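Local coordinates for mucosa-associated lymphoid tissue lymphoma translocation protein 1 (Isoform 2) (Homo sapiens, PDB 3BFO), which is a paracaspase, a cysteine protease probably acting in immune signalling, of which this fragment is the second Ig-like C2-type domain, at residues A[36-40]-A[41-45]. Sequence-based numbering, arbitrary orientation. Where two conformers were deposited one is given.
Sequences QWFKN and ELPLT
Lys39 and Leu42 form an antiparallel hydrogen-bonded pair that closes a two-residue β-hairpin, N to O both ways, through a type I' turn at Asn40 and Glu41. In this immunoglobulin domain the hairpin joins strand 34-39 to the short edge strand 42-43. Asparagine suits the first turn position because it tolerates the left-handed backbone better than most residues; its OD1 accepts from Thr64 N on the neighbouring strand. Beyond the non-hydrogen-bonded pair Phe38–Pro43, Leu44 N donates almost straight (171°) to Trp37 O at 2.9 Å. Pro43, which has no N-H to give, suits a non-hydrogen-bonded position, where none is needed toward strand 34-39. The Phe38 ring lies obliquely against it, CD1 3.4 Å from Pro43 N and CE1 3.7 Å from Pro43 CB, while Trp66 stacks on the same phenylalanine. Leu44 turns an apolar branch back on strand 34-39, Leu44 CD1 lying 3.9 Å from Trp37 CB; the indole is buried against Cys25 and Cys67, with NE1 donating to Lys49 O. Gln36 sends CG anti to the backbone N (chi1 174°) and bends at chi2, which carries the amide round to the hairpin. With an alanine here the carbonyls of Trp37 and Leu44 would both lose this side-chain donor, which is likely to weaken the tie between the two arms of the hairpin. Both NE2 bonds lie nearly in the amide plane: one reaches Trp37 O on a lone pair, the other meets Leu44 O at 2.9 Å from above the carbonyl plane.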
ATOM      1  N   GLN A  36      -6.675   1.636  -2.683  1.00 11.83           N
ATOM      2  CA  GLN A  36      -5.956   1.940  -3.924  1.00 11.67           C
ATOM      3  C   GLN A  36      -4.518   2.317  -3.535  1.00 12.23           C
ATOM      4  O   GLN A  36      -4.318   3.231  -2.758  1.00 12.12           O
ATOM      5  CB  GLN A  36      -6.608   3.096  -4.676  1.00 13.82           C
ATOM      6  CG  GLN A  36      -5.771   3.556  -5.934  1.00 14.85           C
ATOM      7  CD  GLN A  36      -5.597   2.500  -7.004  1.00 14.26           C
ATOM      8  OE1 GLN A  36      -6.545   1.966  -7.569  1.00 17.84           O
ATOM      9  NE2 GLN A  36      -4.353   2.171  -7.273  1.00 16.68           N
ATOM     10  N   TRP A  37      -3.548   1.573  -4.083  1.00 11.26           N
ATOM     11  CA  TRP A  37      -2.158   1.840  -3.787  1.00 12.14           C
ATOM     12  C   TRP A  37      -1.571   2.888  -4.716  1.00 13.57           C
ATOM     13  O   TRP A  37      -1.952   3.021  -5.883  1.00 14.37           O
ATOM     14  CB  TRP A  37      -1.330   0.550  -3.955  1.00 13.01           C
ATOM     15  CG  TRP A  37      -1.564  -0.412  -2.810  1.00 11.74           C
ATOM     16  CD1 TRP A  37      -2.493  -1.409  -2.752  1.00 12.11           C
ATOM     17  CD2 TRP A  37      -0.906  -0.403  -1.553  1.00 12.19           C
ATOM     18  NE1 TRP A  37      -2.430  -2.060  -1.521  1.00 12.13           N
ATOM     19  CE2 TRP A  37      -1.473  -1.437  -0.777  1.00 11.26           C
ATOM     20  CE3 TRP A  37       0.122   0.335  -1.008  1.00 12.48           C
ATOM     21  CZ2 TRP A  37      -1.044  -1.720   0.542  1.00 13.16           C
ATOM     22  CZ3 TRP A  37       0.526   0.069   0.297  1.00 13.43           C
ATOM     23  CH2 TRP A  37      -0.057  -0.931   1.064  1.00 13.08           C
ATOM     24  N   PHE A  38      -0.597   3.624  -4.185  1.00 14.27           N
ATOM     25  CA  PHE A  38       0.106   4.673  -4.901  1.00 15.16           C
ATOM     26  C   PHE A  38       1.587   4.481  -4.715  1.00 15.83           C
ATOM     27  O   PHE A  38       2.042   4.020  -3.680  1.00 15.98           O
ATOM     28  CB  PHE A  38      -0.296   6.046  -4.366  1.00 16.37           C
ATOM     29  CG  PHE A  38      -1.730   6.395  -4.696  1.00 16.32           C
ATOM     30  CD1 PHE A  38      -2.047   7.151  -5.819  1.00 18.13           C
ATOM     31  CD2 PHE A  38      -2.781   5.925  -3.906  1.00 15.27           C
ATOM     32  CE1 PHE A  38      -3.398   7.433  -6.180  1.00 19.17           C
ATOM     33  CE2 PHE A  38      -4.107   6.209  -4.251  1.00 17.14           C
ATOM     34  CZ  PHE A  38      -4.425   6.934  -5.402  1.00 17.35           C
ATOM     35  N   LYS A  39       2.338   4.793  -5.758  0.50 18.17           N
ATOM     36  CA  LYS A  39       3.781   4.925  -5.618  0.50 19.57           C
ATOM     37  C   LYS A  39       4.162   6.241  -6.284  0.50 20.61           C
ATOM     38  O   LYS A  39       3.673   6.585  -7.350  0.50 21.15           O
ATOM     39  CB  LYS A  39       4.525   3.784  -6.287  0.50 19.37           C
ATOM     40  CG  LYS A  39       6.040   3.966  -6.222  0.50 21.06           C
ATOM     41  CD  LYS A  39       6.819   2.905  -6.994  0.50 24.26           C
ATOM     42  CE  LYS A  39       6.478   2.788  -8.487  0.50 26.06           C
ATOM     43  NZ  LYS A  39       6.882   1.436  -9.047  0.50 26.78           N
ATOM     44  N   ASN A  40       5.085   6.945  -5.656  1.00 22.44           N
ATOM     45  CA  ASN A  40       5.637   8.222  -6.224  1.00 23.36           C
ATOM     46  C   ASN A  40       4.518   9.057  -6.854  1.00 24.47           C
ATOM     47  O   ASN A  40       4.625   9.525  -8.029  1.00 25.32           O
ATOM     48  CB  ASN A  40       6.722   7.928  -7.251  1.00 24.91           C
ATOM     49  CG  ASN A  40       7.906   7.191  -6.667  1.00 25.66           C
ATOM     50  OD1 ASN A  40       8.120   7.207  -5.465  1.00 27.06           O
ATOM     51  ND2 ASN A  40       8.683   6.537  -7.526  1.00 31.47           N
ATOM     52  N   GLU A  41       3.451   9.206  -6.074  1.00 25.42           N
ATOM     53  CA  GLU A  41       2.312  10.116  -6.336  1.00 25.55           C
ATOM     54  C   GLU A  41       1.378   9.645  -7.434  1.00 25.64           C
ATOM     55  O   GLU A  41       0.434  10.358  -7.806  1.00 27.60           O
ATOM     56  CB  GLU A  41       2.769  11.581  -6.538  1.00 27.17           C
ATOM     57  CG  GLU A  41       3.556  12.089  -5.353  1.00 29.21           C
ATOM     58  CD  GLU A  41       2.717  12.344  -4.112  1.00 30.99           C
ATOM     59  OE1 GLU A  41       1.491  12.565  -4.226  1.00 35.61           O
ATOM     60  OE2 GLU A  41       3.286  12.387  -3.004  1.00 34.68           O
ATOM     61  N   LEU A  42       1.611   8.468  -7.965  1.00 21.50           N
ATOM     62  CA  LEU A  42       0.813   7.936  -9.058  1.00 21.29           C
ATOM     63  C   LEU A  42       0.082   6.652  -8.620  1.00 19.90           C
ATOM     64  O   LEU A  42       0.667   5.810  -7.929  1.00 18.66           O
ATOM     65  CB  LEU A  42       1.729   7.632 -10.244  1.00 22.76           C
ATOM     66  CG  LEU A  42       2.642   8.753 -10.765  1.00 26.20           C
ATOM     67  CD1 LEU A  42       3.671   8.256 -11.779  1.00 28.55           C
ATOM     68  CD2 LEU A  42       1.770   9.814 -11.359  1.00 30.45           C
ATOM     69  N   PRO A  43      -1.171   6.451  -9.075  1.00 19.77           N
ATOM     70  CA  PRO A  43      -1.844   5.207  -8.683  1.00 19.68           C
ATOM     71  C   PRO A  43      -1.182   4.028  -9.342  1.00 19.26           C
ATOM     72  O   PRO A  43      -0.796   4.136 -10.523  1.00 21.12           O
ATOM     73  CB  PRO A  43      -3.273   5.392  -9.226  1.00 20.93           C
ATOM     74  CG  PRO A  43      -3.161   6.473 -10.253  1.00 22.25           C
ATOM     75  CD  PRO A  43      -2.017   7.359  -9.840  1.00 20.28           C
ATOM     76  N   LEU A  44      -1.036   2.933  -8.649  1.00 17.61           N
ATOM     77  CA  LEU A  44      -0.580   1.685  -9.219  1.00 18.12           C
ATOM     78  C   LEU A  44      -1.804   1.014  -9.803  1.00 19.69           C
ATOM     79  O   LEU A  44      -2.697   0.577  -9.034  1.00 18.93           O
ATOM     80  CB  LEU A  44       0.024   0.774  -8.180  1.00 17.73           C
ATOM     81  CG  LEU A  44       1.379   1.266  -7.715  1.00 17.22           C
ATOM     82  CD1 LEU A  44       1.766   0.691  -6.368  1.00 18.23           C
ATOM     83  CD2 LEU A  44       2.393   0.867  -8.749  1.00 20.70           C
ATOM     84  N   THR A  45      -1.848   0.937 -11.128  0.50 20.47           N
ATOM     85  CA  THR A  45      -3.027   0.438 -11.766  0.50 21.69           C
ATOM     86  C   THR A  45      -3.391  -0.973 -11.305  0.50 21.89           C
ATOM     87  O   THR A  45      -2.525  -1.852 -11.102  0.50 28.58           O
ATOM     88  CB  THR A  45      -2.891   0.578 -13.281  0.50 23.19           C
ATOM     89  OG1 THR A  45      -2.377   1.885 -13.544  0.50 25.97           O
ATOM     90  CG2 THR A  45      -4.240   0.448 -13.920  0.50 20.88           C
TER